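Local coordinates for proton-dependent oligopeptide transporter family protein (Xanthomonas campestris, PDB 6EI3), which probably couples the inward movement of protons to the uptake of small peptides across the bacterial membrane, as in other POT-family transporters of the Major Facilitator Superfamily, at residues A[52-63]-A[438-449]. Residues are numbered along the deposited sequence; the frame is centred on the assembly and turned at random.
Sequences HSFMIGVFFFPL and YLTTTVGNLWVL. With 78M ((2S)-2,3-dihydroxypropyl(7Z)-pentadec-7-enoate), chain G; 78M ((2S)-2,3-dihydroxypropyl(7Z)-pentadec-7-enoate), chain O.
His52 and Asn445 both carry CG opposite the carbonyl carbon (chi1 -67° and -77°), which brings imidazole and amide together between helices 40-60 and 430-456. His52 ND1 donates a nearly straight bond to Asn445 OD1 (2.7 Å), which lies close to the ring plane, while His52 NE2 is held by Ser311. The amide is anchored at its other end: Asn445 ND2 binds Thr441 O one turn back (2.8 Å) and also Asp307, fixing its rotation. Val448 CG1 sits over one face of the imidazole, 3.7 Å from the ring centroid, and Thr441 CG2 makes a matching CH-pi contact with Phe59. Ile56 is a knob among Thr442, Asn445, Leu446 and Leu449, its CD1 tightly against Leu449 CD1 (3.4 Å). Thr442 OG1 adds a weak bond to Ile56 O. Further along, Pro62 CB packs on Tyr438 CD2 at 3.6 Å. The axes of 52-60 and 438-449 run nearly antiparallel and approach to 8.0 Å, so the contact ties the amino- to the carboxy-terminal bundle of the Major Facilitator fold. C15, the acyl end of 78M (chain G), lies over one Phe60 face; helix 248-270 touches Ile56 and Leu446, helix 4-22 meets Met55, and helix 281-306 packs against Thr441.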
ATOM      1  N   HIS A  52      10.738   3.277   1.015  1.00 21.32           N
ATOM      2  CA  HIS A  52       9.947   2.162   1.499  1.00 20.80           C
ATOM      3  C   HIS A  52       9.597   2.322   2.988  1.00 27.28           C
ATOM      4  O   HIS A  52       8.513   1.889   3.377  1.00 27.60           O
ATOM      5  CB  HIS A  52      10.633   0.827   1.141  1.00 20.54           C
ATOM      6  CG  HIS A  52      10.627   0.613  -0.341  1.00 23.30           C
ATOM      7  ND1 HIS A  52       9.465   0.249  -1.014  1.00 24.47           N
ATOM      8  CD2 HIS A  52      11.620   0.770  -1.248  1.00 24.86           C
ATOM      9  CE1 HIS A  52       9.774   0.251  -2.299  1.00 24.00           C
ATOM     10  NE2 HIS A  52      11.064   0.521  -2.487  1.00 24.88           N
ATOM     11  N   SER A  53      10.438   3.026   3.791  1.00 24.07           N
ATOM     12  CA  SER A  53      10.093   3.340   5.196  1.00 23.95           C
ATOM     13  C   SER A  53       8.921   4.343   5.207  1.00 27.54           C
ATOM     14  O   SER A  53       8.000   4.216   6.016  1.00 27.40           O
ATOM     15  CB  SER A  53      11.288   3.945   5.939  1.00 24.89           C
ATOM     16  OG  SER A  53      12.252   2.933   6.139  1.00 28.10           O
ATOM     17  N   PHE A  54       8.975   5.337   4.314  1.00 23.71           N
ATOM     18  CA  PHE A  54       7.913   6.333   4.103  1.00 23.57           C
ATOM     19  C   PHE A  54       6.571   5.628   3.726  1.00 28.36           C
ATOM     20  O   PHE A  54       5.538   5.929   4.319  1.00 26.42           O
ATOM     21  CB  PHE A  54       8.335   7.324   2.992  1.00 24.15           C
ATOM     22  CG  PHE A  54       7.248   8.270   2.558  1.00 25.04           C
ATOM     23  CD1 PHE A  54       6.908   9.373   3.341  1.00 27.97           C
ATOM     24  CD2 PHE A  54       6.564   8.068   1.367  1.00 25.63           C
ATOM     25  CE1 PHE A  54       5.900  10.252   2.936  1.00 27.89           C
ATOM     26  CE2 PHE A  54       5.537   8.932   0.973  1.00 27.83           C
ATOM     27  CZ  PHE A  54       5.211  10.014   1.759  1.00 26.32           C
ATOM     28  N   MET A  55       6.604   4.699   2.734  1.00 26.02           N
ATOM     29  CA  MET A  55       5.441   3.902   2.311  1.00 25.01           C
ATOM     30  C   MET A  55       4.876   3.088   3.496  1.00 27.97           C
ATOM     31  O   MET A  55       3.658   2.991   3.658  1.00 26.67           O
ATOM     32  CB  MET A  55       5.799   2.996   1.129  1.00 27.16           C
ATOM     33  CG  MET A  55       6.008   3.774  -0.194  1.00 30.54           C
ATOM     34  SD  MET A  55       4.618   4.882  -0.605  1.00 35.03           S
ATOM     35  CE  MET A  55       3.387   3.683  -1.015  1.00 31.20           C
ATOM     36  N   ILE A  56       5.767   2.554   4.344  1.00 24.64           N
ATOM     37  CA  ILE A  56       5.366   1.820   5.547  1.00 24.41           C
ATOM     38  C   ILE A  56       4.511   2.720   6.455  1.00 28.08           C
ATOM     39  O   ILE A  56       3.424   2.310   6.839  1.00 28.49           O
ATOM     40  CB  ILE A  56       6.584   1.189   6.260  1.00 27.40           C
ATOM     41  CG1 ILE A  56       6.928  -0.144   5.569  1.00 27.85           C
ATOM     42  CG2 ILE A  56       6.295   0.973   7.761  1.00 28.09           C
ATOM     43  CD1 ILE A  56       8.260  -0.706   5.849  1.00 33.04           C
ATOM     44  N   GLY A  57       4.970   3.949   6.709  1.00 23.71           N
ATOM     45  CA  GLY A  57       4.244   4.909   7.534  1.00 23.37           C
ATOM     46  C   GLY A  57       2.905   5.286   6.944  1.00 26.76           C
ATOM     47  O   GLY A  57       1.893   5.328   7.653  1.00 25.51           O
ATOM     48  N   VAL A  58       2.900   5.579   5.622  1.00 22.92           N
ATOM     49  CA  VAL A  58       1.698   5.960   4.892  1.00 22.14           C
ATOM     50  C   VAL A  58       0.587   4.906   5.037  1.00 26.89           C
ATOM     51  O   VAL A  58      -0.569   5.271   5.194  1.00 27.33           O
ATOM     52  CB  VAL A  58       2.003   6.271   3.406  1.00 24.69           C
ATOM     53  CG1 VAL A  58       0.714   6.502   2.605  1.00 23.38           C
ATOM     54  CG2 VAL A  58       2.929   7.481   3.278  1.00 23.94           C
ATOM     55  N   PHE A  59       0.943   3.611   5.002  1.00 22.71           N
ATOM     56  CA  PHE A  59      -0.042   2.531   5.027  1.00 21.88           C
ATOM     57  C   PHE A  59      -0.218   1.895   6.398  1.00 26.33           C
ATOM     58  O   PHE A  59      -1.115   1.069   6.567  1.00 25.68           O
ATOM     59  CB  PHE A  59       0.283   1.507   3.933  1.00 22.69           C
ATOM     60  CG  PHE A  59      -0.189   2.016   2.587  1.00 23.72           C
ATOM     61  CD1 PHE A  59       0.616   2.854   1.818  1.00 26.57           C
ATOM     62  CD2 PHE A  59      -1.427   1.637   2.077  1.00 26.19           C
ATOM     63  CE1 PHE A  59       0.182   3.320   0.566  1.00 27.30           C
ATOM     64  CE2 PHE A  59      -1.855   2.089   0.817  1.00 28.78           C
ATOM     65  CZ  PHE A  59      -1.051   2.940   0.081  1.00 26.41           C
ATOM     66  N   PHE A  60       0.545   2.361   7.400  1.00 24.20           N
ATOM     67  CA  PHE A  60       0.377   1.891   8.784  1.00 25.42           C
ATOM     68  C   PHE A  60      -0.522   2.868   9.580  1.00 30.83           C
ATOM     69  O   PHE A  60      -1.414   2.415  10.299  1.00 30.70           O
ATOM     70  CB  PHE A  60       1.734   1.729   9.499  1.00 27.92           C
ATOM     71  CG  PHE A  60       1.578   1.475  10.985  1.00 30.89           C
ATOM     72  CD1 PHE A  60       1.184   0.223  11.457  1.00 34.01           C
ATOM     73  CD2 PHE A  60       1.727   2.511  11.902  1.00 33.64           C
ATOM     74  CE1 PHE A  60       0.997  -0.000  12.828  1.00 36.94           C
ATOM     75  CE2 PHE A  60       1.526   2.288  13.275  1.00 37.72           C
ATOM     76  CZ  PHE A  60       1.168   1.031  13.727  1.00 36.18           C
ATOM     77  N   PHE A  61      -0.261   4.208   9.468  1.00 27.27           N
ATOM     78  CA  PHE A  61      -0.982   5.249  10.211  1.00 26.42           C
ATOM     79  C   PHE A  61      -2.510   5.300   9.931  1.00 30.07           C
ATOM     80  O   PHE A  61      -3.192   5.743  10.850  1.00 29.13           O
ATOM     81  CB  PHE A  61      -0.329   6.630  10.094  1.00 27.42           C
ATOM     82  CG  PHE A  61       0.966   6.695  10.873  1.00 28.57           C
ATOM     83  CD1 PHE A  61       0.981   6.482  12.248  1.00 31.10           C
ATOM     84  CD2 PHE A  61       2.168   6.973  10.231  1.00 31.57           C
ATOM     85  CE1 PHE A  61       2.182   6.528  12.968  1.00 33.65           C
ATOM     86  CE2 PHE A  61       3.374   7.023  10.951  1.00 35.56           C
ATOM     87  CZ  PHE A  61       3.369   6.807  12.319  1.00 34.13           C
ATOM     88  N   PRO A  62      -3.114   4.730   8.844  1.00 27.23           N
ATOM     89  CA  PRO A  62      -4.593   4.614   8.812  1.00 27.75           C
ATOM     90  C   PRO A  62      -5.156   3.965  10.072  1.00 31.89           C
ATOM     91  O   PRO A  62      -6.287   4.274  10.429  1.00 31.67           O
ATOM     92  CB  PRO A  62      -4.841   3.705   7.606  1.00 28.61           C
ATOM     93  CG  PRO A  62      -3.705   4.035   6.686  1.00 31.59           C
ATOM     94  CD  PRO A  62      -2.533   4.162   7.607  1.00 27.19           C
ATOM     95  N   LEU A  63      -4.373   3.084  10.763  1.00 30.35           N
ATOM     96  CA  LEU A  63      -4.818   2.440  12.009  1.00 31.90           C
ATOM     97  C   LEU A  63      -5.143   3.506  13.071  1.00 35.39           C
ATOM     98  O   LEU A  63      -6.210   3.451  13.690  1.00 34.34           O
ATOM     99  CB  LEU A  63      -3.763   1.459  12.586  1.00 33.02           C
ATOM    100  CG  LEU A  63      -3.579   0.093  11.900  1.00 39.75           C
ATOM    101  CD1 LEU A  63      -2.527  -0.746  12.652  1.00 40.45           C
ATOM    102  CD2 LEU A  63      -4.895  -0.724  11.884  1.00 42.90           C
ATOM    103  N   TYR A 438      -4.605  -2.194   3.977  1.00 25.20           N
ATOM    104  CA  TYR A 438      -3.544  -1.187   4.122  1.00 25.05           C
ATOM    105  C   TYR A 438      -2.278  -1.829   4.684  1.00 27.89           C
ATOM    106  O   TYR A 438      -1.192  -1.565   4.187  1.00 27.69           O
ATOM    107  CB  TYR A 438      -3.981  -0.039   5.044  1.00 26.78           C
ATOM    108  CG  TYR A 438      -5.100   0.801   4.483  1.00 28.74           C
ATOM    109  CD1 TYR A 438      -5.127   1.152   3.136  1.00 30.33           C
ATOM    110  CD2 TYR A 438      -6.106   1.293   5.307  1.00 29.72           C
ATOM    111  CE1 TYR A 438      -6.158   1.935   2.616  1.00 32.99           C
ATOM    112  CE2 TYR A 438      -7.129   2.093   4.800  1.00 30.29           C
ATOM    113  CZ  TYR A 438      -7.153   2.408   3.455  1.00 39.16           C
ATOM    114  OH  TYR A 438      -8.146   3.216   2.954  1.00 44.97           O
ATOM    115  N   LEU A 439      -2.430  -2.709   5.675  1.00 24.39           N
ATOM    116  CA  LEU A 439      -1.305  -3.417   6.269  1.00 25.66           C
ATOM    117  C   LEU A 439      -0.618  -4.364   5.273  1.00 29.30           C
ATOM    118  O   LEU A 439       0.542  -4.686   5.478  1.00 29.38           O
ATOM    119  CB  LEU A 439      -1.717  -4.165   7.555  1.00 26.78           C
ATOM    120  CG  LEU A 439      -2.161  -3.285   8.738  1.00 32.96           C
ATOM    121  CD1 LEU A 439      -2.625  -4.157   9.914  1.00 33.16           C
ATOM    122  CD2 LEU A 439      -1.051  -2.304   9.179  1.00 37.41           C
ATOM    123  N   THR A 440      -1.338  -4.818   4.218  1.00 25.54           N
ATOM    124  CA  THR A 440      -0.800  -5.680   3.157  1.00 25.49           C
ATOM    125  C   THR A 440       0.321  -4.926   2.423  1.00 27.37           C
ATOM    126  O   THR A 440       1.378  -5.503   2.178  1.00 27.13           O
ATOM    127  CB  THR A 440      -1.940  -6.209   2.263  1.00 31.34           C
ATOM    128  OG1 THR A 440      -2.856  -6.899   3.100  1.00 28.22           O
ATOM    129  CG2 THR A 440      -1.469  -7.165   1.196  1.00 30.74           C
ATOM    130  N   THR A 441       0.105  -3.625   2.128  1.00 23.08           N
ATOM    131  CA  THR A 441       1.121  -2.749   1.524  1.00 22.37           C
ATOM    132  C   THR A 441       2.242  -2.516   2.523  1.00 25.95           C
ATOM    133  O   THR A 441       3.402  -2.598   2.125  1.00 25.47           O
ATOM    134  CB  THR A 441       0.507  -1.408   1.117  1.00 28.22           C
ATOM    135  OG1 THR A 441      -0.401  -1.652   0.056  1.00 29.88           O
ATOM    136  CG2 THR A 441       1.569  -0.387   0.649  1.00 25.11           C
ATOM    137  N   THR A 442       1.913  -2.218   3.819  1.00 23.29           N
ATOM    138  CA  THR A 442       2.948  -2.007   4.850  1.00 23.38           C
ATOM    139  C   THR A 442       3.892  -3.215   4.840  1.00 28.13           C
ATOM    140  O   THR A 442       5.103  -3.029   4.718  1.00 28.32           O
ATOM    141  CB  THR A 442       2.322  -1.785   6.259  1.00 29.12           C
ATOM    142  OG1 THR A 442       1.676  -0.518   6.293  1.00 31.55           O
ATOM    143  CG2 THR A 442       3.356  -1.814   7.396  1.00 25.30           C
ATOM    144  N   VAL A 443       3.328  -4.450   4.930  1.00 25.26           N
ATOM    145  CA  VAL A 443       4.120  -5.692   5.005  1.00 24.94           C
ATOM    146  C   VAL A 443       4.905  -5.941   3.686  1.00 29.00           C
ATOM    147  O   VAL A 443       6.084  -6.278   3.768  1.00 29.62           O
ATOM    148  CB  VAL A 443       3.293  -6.907   5.501  1.00 28.89           C
ATOM    149  CG1 VAL A 443       4.122  -8.195   5.530  1.00 28.70           C
ATOM    150  CG2 VAL A 443       2.724  -6.632   6.895  1.00 28.96           C
ATOM    151  N   GLY A 444       4.307  -5.696   2.511  1.00 24.25           N
ATOM    152  CA  GLY A 444       5.055  -5.822   1.262  1.00 24.02           C
ATOM    153  C   GLY A 444       6.279  -4.905   1.214  1.00 28.20           C
ATOM    154  O   GLY A 444       7.343  -5.302   0.724  1.00 27.29           O
ATOM    155  N   ASN A 445       6.157  -3.676   1.758  1.00 23.97           N
ATOM    156  CA  ASN A 445       7.269  -2.727   1.833  1.00 23.20           C
ATOM    157  C   ASN A 445       8.322  -3.171   2.835  1.00 28.41           C
ATOM    158  O   ASN A 445       9.501  -2.938   2.593  1.00 28.59           O
ATOM    159  CB  ASN A 445       6.782  -1.285   2.080  1.00 22.20           C
ATOM    160  CG  ASN A 445       6.235  -0.683   0.819  1.00 37.43           C
ATOM    161  OD1 ASN A 445       6.954  -0.056   0.042  1.00 28.47           O
ATOM    162  ND2 ASN A 445       4.986  -0.968   0.521  1.00 25.51           N
ATOM    163  N   LEU A 446       7.918  -3.900   3.903  1.00 26.39           N
ATOM    164  CA  LEU A 446       8.857  -4.464   4.864  1.00 26.79           C
ATOM    165  C   LEU A 446       9.763  -5.467   4.144  1.00 32.96           C
ATOM    166  O   LEU A 446      10.976  -5.445   4.395  1.00 31.73           O
ATOM    167  CB  LEU A 446       8.147  -5.145   6.065  1.00 26.76           C
ATOM    168  CG  LEU A 446       9.005  -6.054   6.977  1.00 30.86           C
ATOM    169  CD1 LEU A 446      10.119  -5.267   7.715  1.00 29.58           C
ATOM    170  CD2 LEU A 446       8.130  -6.869   7.965  1.00 32.31           C
ATOM    171  N   TRP A 447       9.191  -6.330   3.245  1.00 28.13           N
ATOM    172  CA  TRP A 447      10.018  -7.317   2.537  1.00 28.62           C
ATOM    173  C   TRP A 447      11.128  -6.648   1.715  1.00 31.53           C
ATOM    174  O   TRP A 447      12.190  -7.239   1.557  1.00 31.30           O
ATOM    175  CB  TRP A 447       9.189  -8.287   1.664  1.00 26.90           C
ATOM    176  CG  TRP A 447       8.043  -8.997   2.343  1.00 27.63           C
ATOM    177  CD1 TRP A 447       6.813  -9.236   1.809  1.00 30.01           C
ATOM    178  CD2 TRP A 447       8.020  -9.552   3.671  1.00 28.12           C
ATOM    179  NE1 TRP A 447       6.030  -9.923   2.706  1.00 29.92           N
ATOM    180  CE2 TRP A 447       6.746 -10.133   3.857  1.00 31.87           C
ATOM    181  CE3 TRP A 447       8.964  -9.646   4.711  1.00 30.44           C
ATOM    182  CZ2 TRP A 447       6.384 -10.784   5.042  1.00 31.65           C
ATOM    183  CZ3 TRP A 447       8.601 -10.277   5.892  1.00 33.32           C
ATOM    184  CH2 TRP A 447       7.315 -10.817   6.058  1.00 33.91           C
ATOM    185  N   VAL A 448      10.867  -5.429   1.177  1.00 27.81           N
ATOM    186  CA  VAL A 448      11.860  -4.669   0.405  1.00 26.73           C
ATOM    187  C   VAL A 448      12.970  -4.221   1.373  1.00 30.90           C
ATOM    188  O   VAL A 448      14.153  -4.413   1.084  1.00 31.34           O
ATOM    189  CB  VAL A 448      11.247  -3.453  -0.338  1.00 29.72           C
ATOM    190  CG1 VAL A 448      12.323  -2.690  -1.119  1.00 28.62           C
ATOM    191  CG2 VAL A 448      10.094  -3.863  -1.253  1.00 28.60           C
ATOM    192  N   LEU A 449      12.587  -3.632   2.530  1.00 27.33           N
ATOM    193  CA  LEU A 449      13.550  -3.196   3.547  1.00 27.98           C
ATOM    194  C   LEU A 449      14.428  -4.351   4.007  1.00 33.43           C
ATOM    195  O   LEU A 449      15.648  -4.183   4.108  1.00 33.68           O
ATOM    196  CB  LEU A 449      12.844  -2.586   4.757  1.00 27.55           C
ATOM    197  CG  LEU A 449      12.077  -1.265   4.574  1.00 29.40           C
ATOM    198  CD1 LEU A 449      11.702  -0.693   5.948  1.00 28.44           C
ATOM    199  CD2 LEU A 449      12.924  -0.223   3.805  1.00 26.45           C
TER
HETATM  200  O21 78M G 606      19.971   3.664   7.088  1.00 68.54           O
HETATM  201  C20 78M G 606      19.691   4.811   7.881  1.00 70.07           C
HETATM  202  C18 78M G 606      18.536   5.593   7.298  1.00 71.26           C
HETATM  203  O19 78M G 606      18.955   6.291   6.121  1.00 69.21           O
HETATM  204  C17 78M G 606      17.926   6.570   8.279  1.00 73.95           C
HETATM  205  O2  78M G 606      16.489   6.375   8.242  1.00 74.17           O
HETATM  206  C1  78M G 606      15.759   7.141   7.420  1.00 71.96           C
HETATM  207  O1  78M G 606      16.225   7.892   6.609  1.00 74.47           O
HETATM  208  C2  78M G 606      14.292   6.911   7.621  1.00 67.52           C
HETATM  209  C3  78M G 606      13.425   8.140   7.394  1.00 62.63           C
HETATM  210  C4  78M G 606      12.065   7.764   6.847  1.00 59.99           C
HETATM  211  C5  78M G 606      10.991   8.816   7.021  1.00 58.49           C
HETATM  212  C6  78M G 606       9.574   8.257   6.924  1.00 58.40           C
HETATM  213  C7  78M G 606       9.089   7.664   8.207  1.00 59.46           C
HETATM  214  C8  78M G 606       7.899   7.138   8.429  1.00 59.18           C
HETATM  215  C9  78M G 606       7.414   6.569   9.725  1.00 59.20           C
HETATM  216  C10 78M G 606       7.480   5.050   9.784  1.00 58.75           C
HETATM  217  C11 78M G 606       6.604   4.438  10.867  1.00 57.67           C
HETATM  218  C12 78M G 606       6.672   2.928  10.890  1.00 56.44           C
HETATM  219  C13 78M G 606       5.608   2.235  11.715  1.00 55.47           C
HETATM  220  C15 78M G 606       4.711  -0.004  12.470  1.00 58.35           C
HETATM  221  C14 78M G 606       5.616   0.734  11.519  1.00 56.08           C
HETATM  222  O21 78M O 614      -7.399 -21.198   6.214  1.00 83.47           O
HETATM  223  C20 78M O 614      -7.513 -20.385   7.370  1.00 84.03           C
HETATM  224  C18 78M O 614      -6.188 -20.257   8.083  1.00 85.43           C
HETATM  225  O19 78M O 614      -5.702 -21.550   8.454  1.00 87.76           O
HETATM  226  C17 78M O 614      -6.272 -19.375   9.303  1.00 86.92           C
HETATM  227  O2  78M O 614      -4.912 -18.979   9.601  1.00 88.32           O
HETATM  228  C1  78M O 614      -4.723 -17.957  10.444  1.00 89.09           C
HETATM  229  O1  78M O 614      -5.599 -17.449  11.097  1.00 89.50           O
HETATM  230  C2  78M O 614      -3.287 -17.521  10.458  1.00 89.28           C
HETATM  231  C3  78M O 614      -3.090 -16.088   9.982  1.00 88.35           C
HETATM  232  C4  78M O 614      -1.857 -15.916   9.105  1.00 88.15           C
HETATM  233  C5  78M O 614      -0.772 -15.029   9.694  1.00 88.50           C
HETATM  234  C6  78M O 614      -1.022 -13.523   9.552  1.00 88.16           C
HETATM  235  C7  78M O 614      -0.180 -12.905   8.483  1.00 87.45           C
HETATM  236  C8  78M O 614       0.834 -12.074   8.653  1.00 86.93           C
HETATM  237  C9  78M O 614       1.673 -11.468   7.565  1.00 85.51           C
HETATM  238  C10 78M O 614       2.859 -12.369   7.209  1.00 86.00           C
HETATM  239  C11 78M O 614       3.070 -12.582   5.720  1.00 84.24           C
HETATM  240  C12 78M O 614       3.673 -13.941   5.386  1.00 83.89           C
HETATM  241  C13 78M O 614       3.753 -14.281   3.903  1.00 81.29           C
HETATM  242  C15 78M O 614       5.142 -14.254   1.808  1.00 77.48           C
HETATM  243  C14 78M O 614       4.923 -13.653   3.167  1.00 78.32           C